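Local coordinates for protein aerobactin synthase IucA (Klebsiella pneumoniae subsp. pneumoniae, PDB 5JM8) that probably catalyses ATP-dependent amide-bond formation in the assembly of the siderophore aerobactin, as an NRPS-independent siderophore (NIS) synthetase that binds ATP and magnesium, at residues V363-T368 / A426-I431; E140-L145 / L260-S265. All coordinates share one frame; numbering follows the deposited sequence.

Contact 1. Residues V363-T368 / A426-I431; sequences VLVSLT and AHQQNI. With MG (magnesium ion), chain J; ATP (adenosine-5'-triphosphate), chain I.
Leu-364 and Val-365, in the first turn of helix 364-368, present their backbone amides to the loop that enters strand 431-435. Leu-364 N donates to Ile-431 O over 2.9 Å, with an N-H...O angle of 156°. Val-365 N reaches Gln-428 O at the same length, but this bond is weak because it bends to 123°. Two amides that the helix itself cannot pair are thus answered by the loop, and the first bond falls where strand 360-363, paired antiparallel with 431-435, runs into the helix. Side-chain carbon packs beside these bonds: the Leu-364 side chain crosses that of Gln-428 at about a right angle, CG on CG at 3.6 Å, while Val-363 CG2 rests on the carbonyl oxygen of Gln-429, 3.4 Å from Gln-429 O.

The same two segments line the nucleotide. One methyl group of Val-365, CG2, points at the adenine and touches ATP N7 at 3.4 Å. In the loop, Gln-429 bends at chi2 (-99°), which turns its amide toward the phosphates and sets OE1 on the magnesium ion at 2.3 Å. Asn-430 OD1 binds the magnesium ion at 2.0 Å, and Asp-447 and ATP O3A also belong to its shell. The Gln-429 NE2 bond to ATP O2G is weak; a hydrogen bond to Thr-263 OG1 also holds this nitrogen and so fixes the rotation of the amide. ATP O2A lies over one face of the His-427 ring, which meets Tyr-485 edge-to-face.

Farther out, Arg-446 NH2 bonds Gln-429 O, and helices 394-420 and 475-500 cover the Leu-364 side. Because Gln-429 and Asn-430 give the metal neutral amide oxygens, Asp-447 and the triphosphate probably supply most of the negative charge that balances it.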
ATOM      1  N   VAL A 363      14.476  16.776   3.598  1.00 16.88           N
ATOM      2  CA  VAL A 363      15.251  18.003   3.521  1.00 16.62           C
ATOM      3  C   VAL A 363      15.957  18.203   4.862  1.00 13.86           C
ATOM      4  O   VAL A 363      15.357  18.044   5.925  1.00 12.76           O
ATOM      5  CB  VAL A 363      14.372  19.222   3.175  1.00 20.17           C
ATOM      6  CG1 VAL A 363      13.356  19.491   4.282  1.00 16.53           C
ATOM      7  CG2 VAL A 363      15.239  20.442   2.912  1.00 13.20           C
ATOM      8  N   LEU A 364      17.241  18.538   4.801  1.00 15.76           N
ATOM      9  CA  LEU A 364      18.090  18.568   5.986  1.00 14.74           C
ATOM     10  C   LEU A 364      17.603  19.566   7.037  1.00 17.36           C
ATOM     11  O   LEU A 364      17.686  19.300   8.238  1.00 18.57           O
ATOM     12  CB  LEU A 364      19.529  18.898   5.577  1.00 14.36           C
ATOM     13  CG  LEU A 364      20.588  18.985   6.680  1.00 17.25           C
ATOM     14  CD1 LEU A 364      20.735  17.657   7.401  1.00 13.00           C
ATOM     15  CD2 LEU A 364      21.924  19.438   6.099  1.00 13.85           C
ATOM     16  N   VAL A 365      17.085  20.702   6.579  1.00 16.48           N
ATOM     17  CA  VAL A 365      16.741  21.810   7.468  1.00 16.24           C
ATOM     18  C   VAL A 365      15.654  21.439   8.480  1.00 17.77           C
ATOM     19  O   VAL A 365      15.605  21.987   9.580  1.00 19.68           O
ATOM     20  CB  VAL A 365      16.276  23.042   6.658  1.00 13.85           C
ATOM     21  CG1 VAL A 365      14.978  22.752   5.916  1.00 13.62           C
ATOM     22  CG2 VAL A 365      16.111  24.248   7.566  1.00 14.22           C
ATOM     23  N   SER A 366      14.787  20.508   8.104  1.00 15.96           N
ATOM     24  CA  SER A 366      13.708  20.081   8.985  1.00 15.81           C
ATOM     25  C   SER A 366      14.235  19.165  10.087  1.00 22.47           C
ATOM     26  O   SER A 366      13.665  19.096  11.176  1.00 22.32           O
ATOM     27  CB  SER A 366      12.617  19.369   8.182  1.00 12.30           C
ATOM     28  OG  SER A 366      12.085  20.224   7.187  1.00 13.83           O
ATOM     29  N   LEU A 367      15.333  18.473   9.800  1.00 13.23           N
ATOM     30  CA  LEU A 367      15.893  17.508  10.738  1.00 15.74           C
ATOM     31  C   LEU A 367      16.686  18.216  11.825  1.00 14.43           C
ATOM     32  O   LEU A 367      16.547  17.918  13.011  1.00 17.10           O
ATOM     33  CB  LEU A 367      16.787  16.504  10.007  1.00 12.93           C
ATOM     34  CG  LEU A 367      16.115  15.661   8.925  1.00 12.62           C
ATOM     35  CD1 LEU A 367      17.157  14.886   8.140  1.00 12.57           C
ATOM     36  CD2 LEU A 367      15.095  14.714   9.536  1.00 12.33           C
ATOM     37  N   THR A 368      17.518  19.160  11.408  1.00 13.92           N
ATOM     38  CA  THR A 368      18.367  19.903  12.327  1.00 13.50           C
ATOM     39  C   THR A 368      17.571  20.849  13.219  1.00 15.00           C
ATOM     40  O   THR A 368      17.982  21.133  14.345  1.00 15.98           O
ATOM     41  CB  THR A 368      19.397  20.733  11.572  1.00 15.92           C
ATOM     42  OG1 THR A 368      18.708  21.699  10.770  1.00 13.99           O
ATOM     43  CG2 THR A 368      20.255  19.849  10.683  1.00 14.66           C
ATOM     44  N   ALA A 426      24.692  24.487  -1.869  1.00 22.79           N
ATOM     45  CA  ALA A 426      23.750  23.644  -1.155  1.00 25.40           C
ATOM     46  C   ALA A 426      23.354  24.213   0.201  1.00 26.49           C
ATOM     47  O   ALA A 426      24.085  24.068   1.180  1.00 22.80           O
ATOM     48  CB  ALA A 426      24.338  22.265  -0.983  1.00 24.70           C
ATOM     49  N   HIS A 427      22.184  24.846   0.255  1.00 25.62           N
ATOM     50  CA  HIS A 427      21.580  25.221   1.527  1.00 26.01           C
ATOM     51  C   HIS A 427      21.320  23.984   2.361  1.00 25.57           C
ATOM     52  O   HIS A 427      21.466  22.855   1.902  1.00 30.21           O
ATOM     53  CB  HIS A 427      20.246  25.951   1.340  1.00 25.51           C
ATOM     54  CG  HIS A 427      20.359  27.305   0.722  1.00 30.78           C
ATOM     55  ND1 HIS A 427      20.190  27.526  -0.628  1.00 36.52           N
ATOM     56  CD2 HIS A 427      20.597  28.518   1.274  1.00 36.03           C
ATOM     57  CE1 HIS A 427      20.329  28.815  -0.882  1.00 42.17           C
ATOM     58  NE2 HIS A 427      20.574  29.439   0.255  1.00 42.23           N
ATOM     59  N   GLN A 428      20.904  24.216   3.595  1.00 24.75           N
ATOM     60  CA  GLN A 428      20.308  23.176   4.408  1.00 17.25           C
ATOM     61  C   GLN A 428      18.926  22.820   3.862  1.00 14.49           C
ATOM     62  O   GLN A 428      18.333  21.806   4.235  1.00 13.98           O
ATOM     63  CB  GLN A 428      20.200  23.654   5.843  1.00 14.87           C
ATOM     64  CG  GLN A 428      20.138  22.563   6.851  1.00 16.19           C
ATOM     65  CD  GLN A 428      20.035  23.097   8.261  1.00 19.39           C
ATOM     66  OE1 GLN A 428      19.718  22.353   9.180  1.00 27.84           O
ATOM     67  NE2 GLN A 428      20.308  24.388   8.440  1.00 17.20           N
ATOM     68  N   GLN A 429      18.419  23.681   2.985  1.00 15.64           N
ATOM     69  CA  GLN A 429      17.110  23.502   2.370  1.00 16.62           C
ATOM     70  C   GLN A 429      17.222  22.956   0.941  1.00 19.96           C
ATOM     71  O   GLN A 429      16.241  22.464   0.385  1.00 20.14           O
ATOM     72  CB  GLN A 429      16.349  24.833   2.379  1.00 15.78           C
ATOM     73  CG  GLN A 429      14.900  24.742   1.905  1.00 16.73           C
ATOM     74  CD  GLN A 429      14.704  25.157   0.457  1.00 16.95           C
ATOM     75  OE1 GLN A 429      15.615  25.669  -0.192  1.00 17.80           O
ATOM     76  NE2 GLN A 429      13.497  24.942  -0.052  1.00 16.32           N
ATOM     77  N   ASN A 430      18.414  23.044   0.352  1.00 15.04           N
ATOM     78  CA  ASN A 430      18.663  22.477  -0.973  1.00 15.19           C
ATOM     79  C   ASN A 430      19.207  21.059  -0.885  1.00 24.98           C
ATOM     80  O   ASN A 430      19.353  20.382  -1.899  1.00 23.82           O
ATOM     81  CB  ASN A 430      19.644  23.348  -1.754  1.00 15.92           C
ATOM     82  CG  ASN A 430      19.060  24.689  -2.129  1.00 23.18           C
ATOM     83  OD1 ASN A 430      17.850  24.900  -2.042  1.00 22.66           O
ATOM     84  ND2 ASN A 430      19.916  25.605  -2.562  1.00 21.06           N
ATOM     85  N   ILE A 431      19.507  20.622   0.334  1.00 22.01           N
ATOM     86  CA  ILE A 431      20.037  19.286   0.568  1.00 17.46           C
ATOM     87  C   ILE A 431      18.948  18.309   0.994  1.00 15.66           C
ATOM     88  O   ILE A 431      18.390  18.430   2.088  1.00 15.95           O
ATOM     89  CB  ILE A 431      21.133  19.311   1.649  1.00 17.68           C
ATOM     90  CG1 ILE A 431      22.371  20.030   1.121  1.00 19.48           C
ATOM     91  CG2 ILE A 431      21.507  17.893   2.069  1.00 16.24           C
ATOM     92  CD1 ILE A 431      23.357  20.442   2.200  1.00 22.36           C
TER
HETATM   93 MG    MG J 601      16.472  26.314  -2.216  1.00 19.03          MG
HETATM   94  PG  ATP I 600      13.341  25.856  -4.071  1.00 22.37           P
HETATM   95  O1G ATP I 600      11.917  25.378  -4.200  1.00 24.72           O
HETATM   96  O2G ATP I 600      14.221  24.924  -3.272  1.00 20.96           O
HETATM   97  O3G ATP I 600      13.963  26.290  -5.376  1.00 21.42           O
HETATM   98  PB  ATP I 600      13.956  28.604  -3.347  1.00 20.20           P
HETATM   99  O1B ATP I 600      13.009  29.668  -2.849  1.00 18.42           O
HETATM  100  O2B ATP I 600      14.525  28.708  -4.744  1.00 21.30           O
HETATM  101  O3B ATP I 600      13.247  27.165  -3.122  1.00 19.89           O
HETATM  102  PA  ATP I 600      16.048  29.697  -1.724  1.00 20.96           P
HETATM  103  O1A ATP I 600      16.002  30.824  -2.725  1.00 22.14           O
HETATM  104  O2A ATP I 600      17.379  29.129  -1.297  1.00 22.54           O
HETATM  105  O3A ATP I 600      15.171  28.471  -2.294  1.00 17.12           O
HETATM  106  O5' ATP I 600      15.254  30.105  -0.388  1.00 17.54           O
HETATM  107  C5' ATP I 600      15.176  29.143   0.658  1.00 18.23           C
HETATM  108  C4' ATP I 600      13.889  29.279   1.458  1.00 21.42           C
HETATM  109  O4' ATP I 600      13.922  28.321   2.518  1.00 23.54           O
HETATM  110  C3' ATP I 600      13.713  30.652   2.089  1.00 25.86           C
HETATM  111  O3' ATP I 600      12.403  31.154   1.790  1.00 28.86           O
HETATM  112  C2' ATP I 600      13.895  30.445   3.580  1.00 25.50           C
HETATM  113  O2' ATP I 600      12.928  31.167   4.341  1.00 27.40           O
HETATM  114  C1' ATP I 600      13.719  28.950   3.785  1.00 23.79           C
HETATM  115  N9  ATP I 600      14.694  28.409   4.759  1.00 22.48           N
HETATM  116  C8  ATP I 600      14.351  27.784   5.898  1.00 23.20           C
HETATM  117  N7  ATP I 600      15.455  27.400   6.586  1.00 20.97           N
HETATM  118  C5  ATP I 600      16.528  27.784   5.874  1.00 18.75           C
HETATM  119  C6  ATP I 600      17.993  27.685   6.032  1.00 17.52           C
HETATM  120  N6  ATP I 600      18.507  27.079   7.128  1.00 14.71           N
HETATM  121  N1  ATP I 600      18.770  28.215   5.060  1.00 19.07           N
HETATM  122  C2  ATP I 600      18.247  28.817   3.974  1.00 18.80           C
HETATM  123  N3  ATP I 600      16.922  28.938   3.772  1.00 17.66           N
HETATM  124  C4  ATP I 600      16.025  28.453   4.668  1.00 19.00           C

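Contact 2. Residues E140-L145 / L260-S265; sequences EAEQAL and LPTTSS. With ATP (adenosine-5'-triphosphate), chain I.
Glu-142, in the segment that carries helix 138-142, grips the type I beta turn Thr-262 to Ser-265, which lies in the loop of the beta hairpin formed by the antiparallel strands 258-261 and 267-269. The Glu-142 side chain runs alongside that of Thr-262, the two pointing the same way. Its CB lies 4.0 Å from Thr-262 CB, and CG continues over the same threonine, touching CB and CG2. A bend at chi2 (-61°) then brings the carboxylate to the start of the turn. There OE1 takes two bonds from one residue, from Thr-263 OG1 at 2.8 Å and from Thr-263 N at 3.2 Å; the hydrogen bond from the Thr-263 backbone N-H is almost straight, at 170°, and both donors meet OE1 nearly end-on. The other oxygen, OE2, forms a salt bridge with Arg-446, so each oxygen of this buried carboxylate has a partner and an ionised state is likely. Because its proton points to Glu-142 OE1, the Thr-263 hydroxyl oxygen can accept from Gln-429 NE2.

Gln-143 reaches back along the strand. Its extended chain crosses Leu-260 at about a right angle, with NE2 3.6 Å from Leu-260 CB. The same NE2 makes a weak hydrogen bond to Pro-261 O, its stronger one going to Pro-175 O.

Within the turn, Ser-265 N bonds Thr-262 O at 2.7 Å, and from this clamped loop Ser-264 OG donates to the gamma-phosphate oxygen ATP O1G at 2.6 Å. At the adenine end of the nucleotide, Leu-145 rests one methyl group, CD2, against Thr-263 CG2 and sets the same methyl 3.5 Å from ATP C8.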
ATOM      1  N   GLU A 140       6.293  14.957   4.370  1.00 11.35           N
ATOM      2  CA  GLU A 140       6.246  15.228   5.802  1.00 16.96           C
ATOM      3  C   GLU A 140       7.378  16.158   6.230  1.00 15.85           C
ATOM      4  O   GLU A 140       7.156  17.116   6.968  1.00 13.47           O
ATOM      5  CB  GLU A 140       6.317  13.922   6.599  1.00 13.44           C
ATOM      6  CG  GLU A 140       5.054  13.073   6.515  1.00 16.54           C
ATOM      7  CD  GLU A 140       5.190  11.739   7.222  1.00 21.99           C
ATOM      8  OE1 GLU A 140       6.268  11.117   7.121  1.00 25.76           O
ATOM      9  OE2 GLU A 140       4.219  11.314   7.882  1.00 23.75           O
ATOM     10  N   ALA A 141       8.588  15.870   5.762  1.00 17.15           N
ATOM     11  CA  ALA A 141       9.756  16.665   6.123  1.00 14.08           C
ATOM     12  C   ALA A 141       9.643  18.086   5.580  1.00 16.45           C
ATOM     13  O   ALA A 141      10.045  19.041   6.239  1.00 17.71           O
ATOM     14  CB  ALA A 141      11.027  16.003   5.610  1.00 11.45           C
ATOM     15  N   GLU A 142       9.087  18.218   4.380  1.00 15.44           N
ATOM     16  CA  GLU A 142       9.004  19.516   3.719  1.00 16.23           C
ATOM     17  C   GLU A 142       8.050  20.470   4.420  1.00 15.45           C
ATOM     18  O   GLU A 142       8.105  21.677   4.196  1.00 16.97           O
ATOM     19  CB  GLU A 142       8.563  19.348   2.264  1.00 12.51           C
ATOM     20  CG  GLU A 142       9.626  18.771   1.347  1.00 12.50           C
ATOM     21  CD  GLU A 142      10.869  19.633   1.258  1.00 12.80           C
ATOM     22  OE1 GLU A 142      10.751  20.868   1.374  1.00 16.92           O
ATOM     23  OE2 GLU A 142      11.969  19.070   1.077  1.00 12.74           O
ATOM     24  N   GLN A 143       7.169  19.926   5.254  1.00 16.18           N
ATOM     25  CA  GLN A 143       6.181  20.737   5.959  1.00 13.75           C
ATOM     26  C   GLN A 143       6.384  20.709   7.470  1.00 12.59           C
ATOM     27  O   GLN A 143       5.544  21.202   8.221  1.00 12.78           O
ATOM     28  CB  GLN A 143       4.769  20.261   5.618  1.00 14.74           C
ATOM     29  CG  GLN A 143       4.390  20.477   4.161  1.00 17.93           C
ATOM     30  CD  GLN A 143       2.963  20.064   3.864  1.00 21.28           C
ATOM     31  OE1 GLN A 143       2.434  19.128   4.468  1.00 24.59           O
ATOM     32  NE2 GLN A 143       2.327  20.766   2.933  1.00 21.43           N
ATOM     33  N   ALA A 144       7.508  20.149   7.908  1.00 12.59           N
ATOM     34  CA  ALA A 144       7.780  19.992   9.333  1.00 13.45           C
ATOM     35  C   ALA A 144       8.635  21.127   9.887  1.00 17.59           C
ATOM     36  O   ALA A 144       8.934  21.157  11.081  1.00 17.66           O
ATOM     37  CB  ALA A 144       8.455  18.653   9.591  1.00 12.24           C
ATOM     38  N   LEU A 145       9.031  22.057   9.022  1.00 12.95           N
ATOM     39  CA  LEU A 145       9.814  23.210   9.456  1.00 21.00           C
ATOM     40  C   LEU A 145       8.906  24.345   9.926  1.00 24.25           C
ATOM     41  O   LEU A 145       8.238  24.994   9.119  1.00 29.38           O
ATOM     42  CB  LEU A 145      10.728  23.696   8.326  1.00 16.56           C
ATOM     43  CG  LEU A 145      11.652  24.876   8.650  1.00 16.79           C
ATOM     44  CD1 LEU A 145      12.697  24.480   9.678  1.00 13.91           C
ATOM     45  CD2 LEU A 145      12.312  25.410   7.389  1.00 14.21           C
ATOM     46  N   LEU A 260       1.334  20.032  -2.391  1.00 19.44           N
ATOM     47  CA  LEU A 260       1.830  20.440  -1.082  1.00 13.71           C
ATOM     48  C   LEU A 260       2.878  21.542  -1.212  1.00 16.71           C
ATOM     49  O   LEU A 260       3.905  21.338  -1.860  1.00 13.95           O
ATOM     50  CB  LEU A 260       2.442  19.245  -0.344  1.00 13.19           C
ATOM     51  CG  LEU A 260       1.513  18.255   0.362  1.00 12.93           C
ATOM     52  CD1 LEU A 260       0.612  17.513  -0.615  1.00 13.04           C
ATOM     53  CD2 LEU A 260       2.347  17.277   1.170  1.00 17.12           C
ATOM     54  N   PRO A 261       2.628  22.719  -0.610  1.00 14.25           N
ATOM     55  CA  PRO A 261       3.731  23.684  -0.574  1.00 18.00           C
ATOM     56  C   PRO A 261       4.899  23.162   0.258  1.00 20.22           C
ATOM     57  O   PRO A 261       4.684  22.659   1.360  1.00 23.43           O
ATOM     58  CB  PRO A 261       3.102  24.931   0.063  1.00 19.73           C
ATOM     59  CG  PRO A 261       1.846  24.460   0.716  1.00 18.33           C
ATOM     60  CD  PRO A 261       1.374  23.297  -0.093  1.00 15.47           C
ATOM     61  N   THR A 262       6.113  23.265  -0.274  1.00 19.89           N
ATOM     62  CA  THR A 262       7.295  22.759   0.414  1.00 14.86           C
ATOM     63  C   THR A 262       7.933  23.860   1.256  1.00 14.04           C
ATOM     64  O   THR A 262       7.365  24.942   1.402  1.00 14.39           O
ATOM     65  CB  THR A 262       8.331  22.204  -0.585  1.00 16.45           C
ATOM     66  OG1 THR A 262       8.855  23.270  -1.387  1.00 14.37           O
ATOM     67  CG2 THR A 262       7.690  21.159  -1.484  1.00 13.69           C
ATOM     68  N   THR A 263       9.109  23.575   1.809  1.00 13.87           N
ATOM     69  CA  THR A 263       9.824  24.519   2.665  1.00 14.11           C
ATOM     70  C   THR A 263       9.945  25.917   2.049  1.00 16.94           C
ATOM     71  O   THR A 263       9.973  26.917   2.769  1.00 15.00           O
ATOM     72  CB  THR A 263      11.246  24.010   2.989  1.00 13.96           C
ATOM     73  OG1 THR A 263      11.823  23.415   1.821  1.00 13.96           O
ATOM     74  CG2 THR A 263      11.209  22.981   4.111  1.00 13.48           C
ATOM     75  N   SER A 264      10.006  25.979   0.722  1.00 17.02           N
ATOM     76  CA  SER A 264      10.203  27.241   0.013  1.00 19.37           C
ATOM     77  C   SER A 264       8.884  27.883  -0.408  1.00 23.25           C
ATOM     78  O   SER A 264       8.878  28.939  -1.043  1.00 29.28           O
ATOM     79  CB  SER A 264      11.075  27.020  -1.221  1.00 15.86           C
ATOM     80  OG  SER A 264      10.545  25.990  -2.034  1.00 16.32           O
ATOM     81  N   SER A 265       7.777  27.227  -0.064  1.00 20.52           N
ATOM     82  CA  SER A 265       6.425  27.724  -0.336  1.00 19.86           C
ATOM     83  C   SER A 265       6.088  27.797  -1.830  1.00 16.15           C
ATOM     84  O   SER A 265       5.052  27.285  -2.253  1.00 16.57           O
ATOM     85  CB  SER A 265       6.217  29.103   0.298  1.00 16.21           C
ATOM     86  OG  SER A 265       6.371  29.050   1.706  1.00 15.94           O
TER
HETATM   87  PG  ATP I 600      13.341  25.856  -4.071  1.00 22.37           P
HETATM   88  O1G ATP I 600      11.917  25.378  -4.200  1.00 24.72           O
HETATM   89  O2G ATP I 600      14.221  24.924  -3.272  1.00 20.96           O
HETATM   90  O3G ATP I 600      13.963  26.290  -5.376  1.00 21.42           O
HETATM   91  PB  ATP I 600      13.956  28.604  -3.347  1.00 20.20           P
HETATM   92  O1B ATP I 600      13.009  29.668  -2.849  1.00 18.42           O
HETATM   93  O2B ATP I 600      14.525  28.708  -4.744  1.00 21.30           O
HETATM   94  O3B ATP I 600      13.247  27.165  -3.122  1.00 19.89           O
HETATM   95  PA  ATP I 600      16.048  29.697  -1.724  1.00 20.96           P
HETATM   96  O1A ATP I 600      16.002  30.824  -2.725  1.00 22.14           O
HETATM   97  O2A ATP I 600      17.379  29.129  -1.297  1.00 22.54           O
HETATM   98  O3A ATP I 600      15.171  28.471  -2.294  1.00 17.12           O
HETATM   99  O5' ATP I 600      15.254  30.105  -0.388  1.00 17.54           O
HETATM  100  C5' ATP I 600      15.176  29.143   0.658  1.00 18.23           C
HETATM  101  C4' ATP I 600      13.889  29.279   1.458  1.00 21.42           C
HETATM  102  O4' ATP I 600      13.922  28.321   2.518  1.00 23.54           O
HETATM  103  C3' ATP I 600      13.713  30.652   2.089  1.00 25.86           C
HETATM  104  O3' ATP I 600      12.403  31.154   1.790  1.00 28.86           O
HETATM  105  C2' ATP I 600      13.895  30.445   3.580  1.00 25.50           C
HETATM  106  O2' ATP I 600      12.928  31.167   4.341  1.00 27.40           O
HETATM  107  C1' ATP I 600      13.719  28.950   3.785  1.00 23.79           C
HETATM  108  N9  ATP I 600      14.694  28.409   4.759  1.00 22.48           N
HETATM  109  C8  ATP I 600      14.351  27.784   5.898  1.00 23.20           C
HETATM  110  N7  ATP I 600      15.455  27.400   6.586  1.00 20.97           N
HETATM  111  C5  ATP I 600      16.528  27.784   5.874  1.00 18.75           C
HETATM  112  C6  ATP I 600      17.993  27.685   6.032  1.00 17.52           C
HETATM  113  N6  ATP I 600      18.507  27.079   7.128  1.00 14.71           N
HETATM  114  N1  ATP I 600      18.770  28.215   5.060  1.00 19.07           N
HETATM  115  C2  ATP I 600      18.247  28.817   3.974  1.00 18.80           C
HETATM  116  N3  ATP I 600      16.922  28.938   3.772  1.00 17.66           N
HETATM  117  C4  ATP I 600      16.025  28.453   4.668  1.00 19.00           C

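Both segments of contact 2 come before contact 1 in sequence, and the centres of the two contacts lie about 11 Å apart with ATP touching both. They directly adjoin: Ser-366 OG, in helix 364-368, probably hydrogen-bonds Ala-141 O, 2.5 Å away, and Val-363 CB packs on Glu-142 OE2 at 3.2 Å. Contact 2 brings in the antiparallel sheet that holds strands 258-261 and 267-269, contact 1 the edge of the mixed four-stranded sheet and the metal-binding loop. Arg-446 bonds to both. ATP thus touches elements attached to both sheets, with the turn on its gamma phosphate and the loop on its magnesium ion, consistent with the distant kinase kinship of the family.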